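Long-range contacts in glycerol kinase, putative (Plasmodium falciparum, PDB 2W40), which probably catalyses the ATP-dependent phosphorylation of glycerol to sn-glycerol 3-phosphate, the step that brings glycerol into metabolism: residues C[79-84]-C[243-248]; C[182-187]-C[291-296]; C[198-203]-C[217-222]; C[254-259]-C[410-415]. One frame throughout, in Å; residues are numbered along the deposited sequence. Where two conformers were deposited one is given.

Strand 74-83 supplies the first half of contact 1 and strand 241-247 the second, with 158 residues between the two segments, closing a long loop in the N-terminal sheet. Within that span contact 3 makes a short local closure, 198-203 back onto 217-222. Contact 2 starts inside the loop of contact 1 at 182-187 but ends beyond it at 291-296; it therefore crosses contact 1 while enclosing contact 3, and it ties the N-terminal half to an edge strand, 290-295, of the C-terminal sheet. Contact 4 opens at 254-259, after contact 1 has closed, and crosses contact 2 to reach 410-415, so that the turn following helix 248-255 meets the C-terminal sheet as well.

Contact 1 of 4, residues C[79-84]-C[243-248]; sequences IGITNQ and TGCIGD
Gly80 and Ile81 pair in parallel with Gly244 and Cys245, joining strands 74-83 and 241-247 as neighbours in the mixed sheet of the N-terminal, actin-like domain of this FGGY kinase. The short segments run within 10° of each other. Backbone bonds carry the ladder: Thr243 N gives to Ile79 O, Ile81 N to Gly244 O (2.9 Å) and Ile246 N to Ile81 O (3.1 Å). Between them CA-H groups also lean on carbonyls, with Cys245 CA 3.2 Å from Ile81 O. One further bond, from Asp248 N to Asn83 O (3.0 Å), ties the first turn of helix 248-255 to the strand end.

Side chains add a second kind of link. Thr82 donates from OG1 to Ile246 O at 2.7 Å. The torsion that sets the hydroxyl anti to the backbone N (chi1 -166°) brings it to the neighbouring strand; it meets the carbonyl from above its plane. Asn83 turns its amide to Asn186, outside the pair. Apolar contact is slight, Ile81 CG2 lying 4.4 Å from Cys245 SG, while helix 167-176 covers that face and helix 443-455 the face of Thr82 and Ile246.

At the strand ends the bound glycerol is reached: Asp248 OD1 is hydrogen-bonded to its O2. The other carboxylate oxygen, Asp248 OD2, sits 3.3 Å from Gln84 CA.

Contact 2 of 4, residues C[182-187]-C[291-296]; sequences TDVTNA and TTICYK. With EDO (1,2-ethanediol), chain B.
Thr185 OG1 takes the N-H of Gly247, and the methyl group of the same residue meets strand 290-295. The motif is an N-cap: Asp183 precedes the short helix 184-187, and its OD2 takes Asn186 N at 3.3 Å, from above the carboxylate plane, and more weakly Thr185 N. Its OD1 uses the syn lone pair for Asn186 ND2 (2.8 Å). Asp183 OD1 lies in the amide plane of Asn186, and with Asn83 bonded to the amide oxygen the rotation of that group is set.

Across the contact everything is packing, and it seats this helix of the N-terminal half on an edge strand of the C-terminal sheet. With OG1 of Thr185 turned between the backbone N and carbonyl carbon (chi1 70°), CG2 points at the strand, 3.5 Å from Cys294 O and 3.7 Å from Ile293 O. Cys294 O, buried here, has no hydrogen-bonding partner in the model; Ile293 O is taken by Gln250. Cys294 and Tyr295 form a classic beta bulge opposite Lys304.

Val184 crosses Ile293 at about a right angle, their CG2 atoms 3.9 Å apart, and its CG2 also touches Lys296 CB. The lysine then runs out extended to a 1,2-ethanediol, probably from the crystallisation liquor, which Asp299 also binds: NZ of Lys296 reaches its O1 at 3.0 Å and its O2 at 3.1 Å.

Contact 3 of 4, residues C[198-203]-C[217-222]; sequences LQWDEK and PEIKSN
The indole of Trp200 has Ile219 on one face and the carbonyl of Pro217 at its edge. Ile219 CD1 sits over the five-membered ring, 3.7 Å from its centroid and 15° off the normal, a CH-pi contact; CG1 follows behind it, 3.6 Å from Trp200 CE2. At the edge Trp200 NE1 donates to Pro217 O at 2.8 Å. That oxygen lies practically in the ring plane, although the N-H...O angle is only 147°. One bond along the edge and one methyl on the face together help to set the orientation of the indole. The proline ring adds a lighter touch, its CD 4.1 Å from Trp200 CZ2. In Ile219, chi1 (-58°) sets CG1 toward the indole, and the extended chi2 carries CD1 over the ring and also to 3.6 Å from Leu198 O.

The contact folds the loop before helix 202-207, capped by Asp201, back onto strand 218-220, which pairs in parallel with strand 181-183. It lies near the surface, away from the nucleotide site. Beneath it, Trp200 rests on Thr182 and Ala187, and Ile219 on Val184 and Ala187, so strand 181-183 and helix 184-187 form the floor.

Contact 4 of 4, residues C[254-259]-C[410-415]; sequences IGQAIF and VLRCDG
Gln256 reaches between Arg412 and Asp414, where the end of helix 248-255 abuts strand 411-414 of the C-terminal sheet. The helix closes in a Schellman motif, with Ala257 at positive phi and Ala257 N bonded back to Ile254 O. Just before it, Gln256 heads toward the strand and bends at chi2 (-86°), which brings the end of its amide between the two strand side chains. Against the Arg412 guanidinium that amide stands almost perpendicular, 88° between planes, at the guanidinium edge; against the Asp414 carboxylate it is turned by 65°. As modelled, Gln256 NE2 is 2.8 Å from Arg412 NE and Gln256 OE1 is 3.0 Å from Asp414 OD1, but the amide is probably turned over.

Ile258, at the centre of an inverse gamma turn, slides past the arginine in the opposite direction, CG2 lying 4.2 Å from Arg412 CD. Both polar side chains of the strand have clear partners outside the pair: Asp414 OD2 bonds to Thr267 OG1, and Arg412 NH2 to Arg471 O. Soon after the strand comes Gly416, seen in contact with ADP in another structure of this protein. A water lying in the guanidinium plane donates to Gly255 O at 3.0 Å and weakly accepts from Arg412 NH2 at 3.3 Å.

Contact 1 of 4, residues C[79-84]-C[243-248]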
loop_
_atom_site.group_PDB
_atom_site.type_symbol
_atom_site.label_atom_id
_atom_site.label_comp_id
_atom_site.label_asym_id
_atom_site.label_seq_id
_atom_site.Cartn_x
_atom_site.Cartn_y
_atom_site.Cartn_z
ATOM N N ILE C 79 10.113 43.627 -2.528
ATOM C CA ILE C 79 10.158 42.164 -2.478
ATOM C C ILE C 79 9.462 41.728 -1.201
ATOM O O ILE C 79 9.771 42.255 -0.138
ATOM C CB ILE C 79 11.623 41.617 -2.541
ATOM C CG1 ILE C 79 12.268 42.033 -3.844
ATOM C CG2 ILE C 79 11.649 40.135 -2.239
ATOM C CD1 ILE C 79 13.850 41.860 -3.785
ATOM N N GLY C 80 8.523 40.795 -1.293
ATOM C CA GLY C 80 7.971 40.083 -0.113
ATOM C C GLY C 80 8.432 38.609 -0.148
ATOM O O GLY C 80 8.611 38.013 -1.218
ATOM N N ILE C 81 8.695 38.092 1.052
ATOM C CA ILE C 81 9.211 36.762 1.240
ATOM C C ILE C 81 8.231 35.955 2.078
ATOM O O ILE C 81 7.763 36.409 3.142
ATOM C CB ILE C 81 10.586 36.791 1.927
ATOM C CG1 ILE C 81 11.569 37.380 0.915
ATOM C CG2 ILE C 81 10.991 35.380 2.388
ATOM C CD1 ILE C 81 12.990 37.533 1.350
ATOM N N THR C 82 7.895 34.738 1.600
ATOM C CA THR C 82 7.166 33.779 2.398
ATOM C C THR C 82 7.724 32.408 2.190
ATOM O O THR C 82 8.432 32.170 1.207
ATOM C CB THR C 82 5.627 33.903 2.097
ATOM O OG1 THR C 82 4.919 33.206 3.100
ATOM C CG2 THR C 82 5.257 33.444 0.696
ATOM N N ASN C 83 7.459 31.517 3.124
ATOM C CA ASN C 83 8.256 30.284 3.163
ATOM C C ASN C 83 7.635 29.189 3.967
ATOM O O ASN C 83 6.870 29.440 4.884
ATOM C CB ASN C 83 9.581 30.607 3.901
ATOM C CG ASN C 83 9.320 31.157 5.330
ATOM O OD1 ASN C 83 8.873 32.320 5.485
ATOM N ND2 ASN C 83 9.698 30.341 6.414
ATOM N N GLN C 84 7.965 27.959 3.590
ATOM C CA GLN C 84 7.729 26.784 4.393
ATOM C C GLN C 84 8.300 27.082 5.813
ATOM O O GLN C 84 9.476 27.521 5.954
ATOM C CB GLN C 84 8.477 25.585 3.770
ATOM C CG GLN C 84 9.931 25.811 3.423
ATOM C CD GLN C 84 10.787 24.538 3.338
ATOM O OE1 GLN C 84 10.534 23.560 4.045
ATOM N NE2 GLN C 84 11.853 24.603 2.545
ATOM N N THR C 243 10.583 44.138 1.928
ATOM C CA THR C 243 9.689 44.918 2.780
ATOM C C THR C 243 8.523 44.148 3.399
ATOM O O THR C 243 7.707 44.702 4.168
ATOM C CB THR C 243 9.129 46.117 1.986
ATOM O OG1 THR C 243 8.380 45.630 0.856
ATOM C CG2 THR C 243 10.266 46.981 1.484
ATOM N N GLY C 244 8.408 42.858 3.084
ATOM C CA GLY C 244 7.464 42.034 3.773
ATOM C C GLY C 244 7.969 40.639 3.935
ATOM O O GLY C 244 8.674 40.144 3.102
ATOM N N CYS C 245 7.636 40.026 5.066
ATOM C CA CYS C 245 8.027 38.677 5.384
ATOM C C CYS C 245 7.086 38.029 6.312
ATOM O O CYS C 245 6.728 38.605 7.322
ATOM C CB CYS C 245 9.360 38.745 6.053
ATOM S SG CYS C 245 10.206 37.119 6.351
ATOM N N ILE C 246 6.663 36.826 5.981
ATOM C CA ILE C 246 5.622 36.101 6.748
ATOM C C ILE C 246 5.732 34.594 6.431
ATOM O O ILE C 246 6.084 34.244 5.293
ATOM C CB ILE C 246 4.207 36.686 6.423
ATOM C CG1 ILE C 246 3.162 36.120 7.328
ATOM C CG2 ILE C 246 3.907 36.470 4.894
ATOM C CD1 ILE C 246 1.855 36.975 7.450
ATOM N N GLY C 247 5.402 33.738 7.406
ATOM C CA GLY C 247 5.263 32.321 7.202
ATOM C C GLY C 247 4.135 32.008 6.172
ATOM O O GLY C 247 3.165 32.746 6.051
ATOM N N ASP C 248 4.345 30.967 5.353
ATOM C CA ASP C 248 3.464 30.673 4.245
ATOM C C ASP C 248 2.016 30.557 4.599
ATOM O O ASP C 248 1.155 31.201 3.897
ATOM C CB ASP C 248 3.974 29.588 3.289
ATOM C CG ASP C 248 4.151 28.176 3.926
ATOM O OD1 ASP C 248 3.814 27.984 5.097
ATOM O OD2 ASP C 248 4.663 27.272 3.200
#

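Contact 2 of 4, residues C[182-187]-C[291-296]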
loop_
_atom_site.group_PDB
_atom_site.type_symbol
_atom_site.label_atom_id
_atom_site.label_comp_id
_atom_site.label_asym_id
_atom_site.label_seq_id
_atom_site.Cartn_x
_atom_site.Cartn_y
_atom_site.Cartn_z
ATOM N N THR C 182 14.057 37.679 11.344
ATOM C CA THR C 182 12.866 36.876 11.164
ATOM C C THR C 182 11.651 37.776 11.411
ATOM O O THR C 182 11.778 38.968 11.618
ATOM C CB THR C 182 12.806 35.597 12.089
ATOM O OG1 THR C 182 11.797 34.692 11.592
ATOM C CG2 THR C 182 12.649 35.945 13.576
ATOM N N ASP C 183 10.511 37.165 11.270
ATOM C CA ASP C 183 9.227 37.836 11.547
ATOM C C ASP C 183 8.460 37.082 12.598
ATOM O O ASP C 183 8.738 35.901 12.905
ATOM C CB ASP C 183 8.410 38.008 10.293
ATOM C CG ASP C 183 7.807 36.716 9.856
ATOM O OD1 ASP C 183 8.473 35.974 9.099
ATOM O OD2 ASP C 183 6.705 36.369 10.335
ATOM N N VAL C 184 7.541 37.779 13.256
ATOM C CA VAL C 184 6.809 37.182 14.375
ATOM C C VAL C 184 6.061 35.868 14.057
ATOM O O VAL C 184 5.932 34.979 14.913
ATOM C CB VAL C 184 5.750 38.168 14.927
ATOM C CG1 VAL C 184 6.324 39.375 15.661
ATOM C CG2 VAL C 184 4.805 38.621 13.837
ATOM N N THR C 185 5.582 35.686 12.845
ATOM C CA THR C 185 4.921 34.432 12.454
ATOM C C THR C 185 5.889 33.229 12.374
ATOM O O THR C 185 5.622 32.191 13.005
ATOM C CB THR C 185 4.049 34.535 11.199
ATOM O OG1 THR C 185 4.867 34.708 10.013
ATOM C CG2 THR C 185 3.033 35.687 11.377
ATOM N N ASN C 186 7.047 33.428 11.719
ATOM C CA ASN C 186 8.048 32.396 11.672
ATOM C C ASN C 186 8.668 32.117 13.043
ATOM O O ASN C 186 8.874 30.946 13.384
ATOM C CB ASN C 186 9.131 32.750 10.658
ATOM C CG ASN C 186 8.738 32.312 9.214
ATOM O OD1 ASN C 186 8.644 31.112 8.935
ATOM N ND2 ASN C 186 8.578 33.258 8.328
ATOM N N ALA C 187 8.904 33.173 13.819
ATOM C CA ALA C 187 9.465 32.988 15.167
ATOM C C ALA C 187 8.527 32.133 16.027
ATOM O O ALA C 187 8.989 31.392 16.921
ATOM C CB ALA C 187 9.810 34.293 15.874
ATOM N N THR C 291 -1.662 27.258 19.049
ATOM C CA THR C 291 -1.816 28.734 19.138
ATOM C C THR C 291 -0.659 29.403 18.420
ATOM O O THR C 291 0.492 29.086 18.761
ATOM C CB THR C 291 -1.788 29.188 20.610
ATOM O OG1 THR C 291 -2.741 28.453 21.291
ATOM C CG2 THR C 291 -2.024 30.687 20.770
ATOM N N THR C 292 -0.921 30.212 17.414
ATOM C CA THR C 292 0.131 30.846 16.647
ATOM C C THR C 292 -0.211 32.341 16.391
ATOM O O THR C 292 -1.275 32.825 16.780
ATOM C CB THR C 292 0.371 30.050 15.330
ATOM O OG1 THR C 292 1.580 30.483 14.741
ATOM C CG2 THR C 292 -0.862 30.275 14.335
ATOM N N ILE C 293 0.750 33.048 15.887
ATOM C CA ILE C 293 0.567 34.438 15.517
ATOM C C ILE C 293 -0.047 34.434 14.089
ATOM O O ILE C 293 0.491 33.708 13.201
ATOM C CB ILE C 293 1.861 35.243 15.438
ATOM C CG1 ILE C 293 2.614 35.313 16.766
ATOM C CG2 ILE C 293 1.553 36.625 14.844
ATOM C CD1 ILE C 293 1.914 36.007 17.807
ATOM N N CYS C 294 -1.183 35.100 13.860
ATOM C CA CYS C 294 -1.689 35.257 12.516
ATOM C C CYS C 294 -0.896 36.305 11.710
ATOM O O CYS C 294 -0.372 36.013 10.603
ATOM C CB CYS C 294 -3.164 35.591 12.546
ATOM S SG CYS C 294 -4.056 35.149 11.025
ATOM N N TYR C 295 -0.751 37.513 12.257
ATOM C CA TYR C 295 0.072 38.563 11.639
ATOM C C TYR C 295 0.215 39.690 12.658
ATOM O O TYR C 295 -0.593 39.816 13.576
ATOM C CB TYR C 295 -0.560 39.025 10.297
ATOM C CG TYR C 295 -2.054 39.354 10.388
ATOM C CD1 TYR C 295 -2.492 40.558 10.947
ATOM C CD2 TYR C 295 -3.008 38.425 10.050
ATOM C CE1 TYR C 295 -3.843 40.778 11.108
ATOM C CE2 TYR C 295 -4.362 38.700 10.193
ATOM C CZ TYR C 295 -4.762 39.879 10.706
ATOM O OH TYR C 295 -6.166 40.159 10.878
ATOM N N LYS C 296 1.197 40.547 12.431
ATOM C CA LYS C 296 1.413 41.812 13.127
ATOM C C LYS C 296 2.079 42.645 12.082
ATOM O O LYS C 296 3.232 42.547 11.875
ATOM C CB LYS C 296 2.327 41.656 14.369
ATOM C CG LYS C 296 2.615 42.948 15.133
ATOM C CD LYS C 296 3.537 42.748 16.279
ATOM C CE LYS C 296 4.126 44.034 16.682
ATOM N NZ LYS C 296 4.912 44.019 17.944
HETATM C C1 EDO B . 7.665 42.415 16.064
HETATM O O1 EDO B . 6.990 41.991 17.293
HETATM C C2 EDO B . 8.521 43.649 16.325
HETATM O O2 EDO B . 7.580 44.711 16.496
#

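Contact 3 of 4, residues C[198-203]-C[217-222]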
loop_
_atom_site.group_PDB
_atom_site.type_symbol
_atom_site.label_atom_id
_atom_site.label_comp_id
_atom_site.label_asym_id
_atom_site.label_seq_id
_atom_site.Cartn_x
_atom_site.Cartn_y
_atom_site.Cartn_z
ATOM N N LEU C 198 6.279 38.025 22.376
ATOM C CA LEU C 198 6.871 38.119 21.089
ATOM C C LEU C 198 8.375 38.259 21.129
ATOM O O LEU C 198 9.003 38.812 20.204
ATOM C CB LEU C 198 6.262 39.203 20.227
ATOM C CG LEU C 198 4.722 39.163 20.085
ATOM C CD1 LEU C 198 4.204 40.289 19.159
ATOM C CD2 LEU C 198 4.131 37.860 19.744
ATOM N N GLN C 199 8.966 37.751 22.219
ATOM C CA GLN C 199 10.425 37.706 22.332
ATOM C C GLN C 199 10.993 36.315 22.469
ATOM O O GLN C 199 10.330 35.431 22.928
ATOM C CB GLN C 199 10.787 38.429 23.620
ATOM C CG GLN C 199 10.238 39.884 23.784
ATOM C CD GLN C 199 10.841 40.860 22.842
ATOM O OE1 GLN C 199 11.949 40.641 22.307
ATOM N NE2 GLN C 199 10.125 41.960 22.581
ATOM N N TRP C 200 12.204 36.103 22.027
ATOM C CA TRP C 200 12.917 34.840 22.291
ATOM C C TRP C 200 12.924 34.623 23.792
ATOM O O TRP C 200 13.188 35.580 24.562
ATOM C CB TRP C 200 14.324 34.897 21.767
ATOM C CG TRP C 200 14.475 35.124 20.286
ATOM C CD1 TRP C 200 15.113 36.146 19.707
ATOM C CD2 TRP C 200 13.926 34.335 19.232
ATOM N NE1 TRP C 200 15.076 36.055 18.331
ATOM C CE2 TRP C 200 14.376 34.929 18.001
ATOM C CE3 TRP C 200 13.186 33.134 19.176
ATOM C CZ2 TRP C 200 14.041 34.404 16.744
ATOM C CZ3 TRP C 200 12.845 32.615 17.928
ATOM C CH2 TRP C 200 13.322 33.240 16.706
ATOM N N ASP C 201 12.622 33.402 24.192
ATOM C CA ASP C 201 12.480 33.054 25.625
ATOM C C ASP C 201 13.739 32.339 26.136
ATOM O O ASP C 201 14.135 31.259 25.625
ATOM C CB ASP C 201 11.292 32.170 25.807
ATOM C CG ASP C 201 10.991 31.939 27.285
ATOM O OD1 ASP C 201 10.661 32.907 28.004
ATOM O OD2 ASP C 201 11.218 30.774 27.690
ATOM N N GLU C 202 14.326 32.923 27.175
ATOM C CA GLU C 202 15.556 32.374 27.746
ATOM C C GLU C 202 15.405 30.942 28.264
ATOM O O GLU C 202 16.250 30.086 28.017
ATOM C CB GLU C 202 16.135 33.312 28.840
ATOM C CG GLU C 202 17.543 32.897 29.257
ATOM C CD GLU C 202 18.164 33.796 30.324
ATOM O OE1 GLU C 202 17.691 34.954 30.479
ATOM O OE2 GLU C 202 19.107 33.286 30.988
ATOM N N LYS C 203 14.266 30.675 28.913
ATOM C CA LYS C 203 14.004 29.367 29.459
ATOM C C LYS C 203 13.885 28.314 28.360
ATOM O O LYS C 203 14.449 27.218 28.411
ATOM C CB LYS C 203 12.731 29.409 30.318
ATOM C CG LYS C 203 12.789 30.159 31.649
ATOM C CD LYS C 203 11.580 29.869 32.588
ATOM C CE LYS C 203 11.538 30.952 33.677
ATOM N NZ LYS C 203 11.385 32.324 33.036
ATOM N N PRO C 217 18.042 35.483 15.183
ATOM C CA PRO C 217 17.796 36.745 14.483
ATOM C C PRO C 217 16.775 37.615 15.163
ATOM O O PRO C 217 15.898 37.115 15.845
ATOM C CB PRO C 217 17.293 36.242 13.096
ATOM C CG PRO C 217 16.511 34.960 13.435
ATOM C CD PRO C 217 17.434 34.323 14.518
ATOM N N GLU C 218 16.846 38.909 14.875
ATOM C CA GLU C 218 15.901 39.863 15.431
ATOM C C GLU C 218 14.486 39.586 14.900
ATOM O O GLU C 218 14.357 39.458 13.679
ATOM C CB GLU C 218 16.267 41.302 15.049
ATOM C CG GLU C 218 15.320 42.339 15.654
ATOM C CD GLU C 218 15.649 43.763 15.176
ATOM O OE1 GLU C 218 16.805 43.993 14.703
ATOM O OE2 GLU C 218 14.758 44.637 15.317
ATOM N N ILE C 219 13.507 39.614 15.775
ATOM C CA ILE C 219 12.080 39.360 15.414
ATOM C C ILE C 219 11.420 40.706 14.976
ATOM O O ILE C 219 11.424 41.688 15.736
ATOM C CB ILE C 219 11.267 38.735 16.575
ATOM C CG1 ILE C 219 11.918 37.396 17.018
ATOM C CG2 ILE C 219 9.765 38.502 16.205
ATOM C CD1 ILE C 219 11.332 36.857 18.274
ATOM N N LYS C 220 10.989 40.726 13.724
ATOM C CA LYS C 220 10.422 41.913 13.103
ATOM C C LYS C 220 8.925 41.759 12.917
ATOM O O LYS C 220 8.396 40.682 12.910
ATOM C CB LYS C 220 11.023 42.131 11.715
ATOM C CG LYS C 220 12.574 42.319 11.715
ATOM C CD LYS C 220 12.998 43.657 11.766
ATOM C CE LYS C 220 13.256 44.212 10.389
ATOM N NZ LYS C 220 13.457 45.698 10.584
ATOM N N SER C 221 8.261 42.872 12.686
ATOM C CA SER C 221 6.844 42.824 12.255
ATOM C C SER C 221 6.818 42.383 10.770
ATOM O O SER C 221 7.861 42.273 10.076
ATOM C CB SER C 221 6.156 44.212 12.466
ATOM O OG SER C 221 6.733 45.152 11.565
ATOM N N ASN C 222 5.645 42.038 10.285
ATOM C CA ASN C 222 5.517 41.491 8.942
ATOM C C ASN C 222 5.762 42.494 7.781
ATOM O O ASN C 222 6.187 42.093 6.713
ATOM C CB ASN C 222 4.145 40.809 8.729
ATOM C CG ASN C 222 3.943 39.592 9.639
ATOM O OD1 ASN C 222 3.057 39.539 10.496
ATOM N ND2 ASN C 222 4.823 38.630 9.467
#

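Contact 4 of 4, residues C[254-259]-C[410-415]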
loop_
_atom_site.group_PDB
_atom_site.type_symbol
_atom_site.label_atom_id
_atom_site.label_comp_id
_atom_site.label_asym_id
_atom_site.label_seq_id
_atom_site.Cartn_x
_atom_site.Cartn_y
_atom_site.Cartn_z
ATOM N N ILE C 254 -3.544 36.313 4.857
ATOM C CA ILE C 254 -3.616 37.679 4.358
ATOM C C ILE C 254 -4.160 37.659 2.920
ATOM O O ILE C 254 -5.026 38.492 2.599
ATOM C CB ILE C 254 -2.279 38.413 4.494
ATOM C CG1 ILE C 254 -1.864 38.540 5.958
ATOM C CG2 ILE C 254 -2.353 39.855 3.943
ATOM C CD1 ILE C 254 -0.485 39.203 6.109
ATOM N N GLY C 255 -3.695 36.755 2.094
ATOM C CA GLY C 255 -4.245 36.591 0.742
ATOM C C GLY C 255 -5.710 36.214 0.625
ATOM O O GLY C 255 -6.326 36.503 -0.424
ATOM N N GLN C 256 -6.250 35.603 1.680
ATOM C CA GLN C 256 -7.682 35.213 1.688
ATOM C C GLN C 256 -8.481 36.357 2.414
ATOM O O GLN C 256 -9.710 36.216 2.622
ATOM C CB GLN C 256 -7.855 33.925 2.430
ATOM C CG GLN C 256 -7.442 32.646 1.775
ATOM C CD GLN C 256 -8.534 32.066 0.898
ATOM O OE1 GLN C 256 -8.537 30.885 0.605
ATOM N NE2 GLN C 256 -9.386 32.888 0.451
ATOM N N ALA C 257 -7.807 37.372 2.928
ATOM C CA ALA C 257 -8.398 38.492 3.752
ATOM C C ALA C 257 -9.197 38.005 4.966
ATOM O O ALA C 257 -10.251 38.550 5.240
ATOM C CB ALA C 257 -9.327 39.430 2.914
ATOM N N ILE C 258 -8.692 36.980 5.669
ATOM C CA ILE C 258 -9.347 36.494 6.859
ATOM C C ILE C 258 -8.794 37.318 8.043
ATOM O O ILE C 258 -7.997 36.936 8.926
ATOM C CB ILE C 258 -9.358 34.966 6.972
ATOM C CG1 ILE C 258 -8.000 34.529 7.258
ATOM C CG2 ILE C 258 -10.084 34.204 5.701
ATOM C CD1 ILE C 258 -8.044 33.179 8.158
ATOM N N PHE C 259 -9.254 38.558 8.093
ATOM C CA PHE C 259 -8.790 39.542 9.041
ATOM C C PHE C 259 -9.676 39.734 10.232
ATOM O O PHE C 259 -9.260 40.441 11.179
ATOM C CB PHE C 259 -8.664 40.930 8.331
ATOM C CG PHE C 259 -7.711 40.962 7.173
ATOM C CD1 PHE C 259 -6.409 40.531 7.342
ATOM C CD2 PHE C 259 -8.092 41.352 5.910
ATOM C CE1 PHE C 259 -5.503 40.641 6.279
ATOM C CE2 PHE C 259 -7.213 41.402 4.846
ATOM C CZ PHE C 259 -5.943 41.001 5.015
ATOM N N VAL C 410 -18.448 29.568 6.843
ATOM C CA VAL C 410 -17.823 29.189 5.610
ATOM C C VAL C 410 -16.358 28.857 5.969
ATOM O O VAL C 410 -15.822 29.392 6.977
ATOM C CB VAL C 410 -17.955 30.194 4.538
ATOM C CG1 VAL C 410 -17.142 31.521 4.850
ATOM C CG2 VAL C 410 -17.488 29.631 3.264
ATOM N N LEU C 411 -15.772 27.953 5.194
ATOM C CA LEU C 411 -14.358 27.703 5.244
ATOM C C LEU C 411 -13.863 28.153 3.923
ATOM O O LEU C 411 -14.286 27.601 2.915
ATOM C CB LEU C 411 -14.062 26.181 5.491
ATOM C CG LEU C 411 -12.547 25.822 5.667
ATOM C CD1 LEU C 411 -11.961 26.648 6.880
ATOM C CD2 LEU C 411 -12.393 24.211 5.811
ATOM N N ARG C 412 -12.967 29.137 3.892
ATOM C CA ARG C 412 -12.377 29.626 2.645
ATOM C C ARG C 412 -11.152 28.750 2.366
ATOM O O ARG C 412 -10.287 28.620 3.248
ATOM C CB ARG C 412 -11.913 31.072 2.739
ATOM C CG ARG C 412 -13.050 31.999 2.960
ATOM C CD ARG C 412 -12.744 33.474 2.587
ATOM N NE ARG C 412 -11.947 33.762 1.343
ATOM C CZ ARG C 412 -12.392 33.990 0.070
ATOM N NH1 ARG C 412 -13.691 33.973 -0.273
ATOM N NH2 ARG C 412 -11.517 34.270 -0.888
ATOM N N CYS C 413 -11.038 28.234 1.167
ATOM C CA CYS C 413 -10.048 27.229 0.788
ATOM C C CYS C 413 -9.287 27.697 -0.423
ATOM O O CYS C 413 -9.800 28.360 -1.330
ATOM C CB CYS C 413 -10.684 25.833 0.524
ATOM S SG CYS C 413 -11.407 25.044 2.009
ATOM N N ASP C 414 -8.026 27.290 -0.454
ATOM C CA ASP C 414 -7.182 27.574 -1.540
ATOM C C ASP C 414 -6.186 26.481 -1.785
ATOM O O ASP C 414 -5.906 25.693 -0.945
ATOM C CB ASP C 414 -6.487 28.894 -1.244
ATOM C CG ASP C 414 -5.630 28.886 0.086
ATOM O OD1 ASP C 414 -6.194 29.159 1.225
ATOM O OD2 ASP C 414 -4.419 28.528 -0.076
ATOM N N GLY C 415 -5.637 26.467 -2.966
ATOM C CA GLY C 415 -4.597 25.480 -3.348
ATOM C C GLY C 415 -4.901 24.715 -4.597
ATOM O O GLY C 415 -6.007 24.581 -5.045
HETATM O O HOH W 1 -8.613 35.406 -1.942
#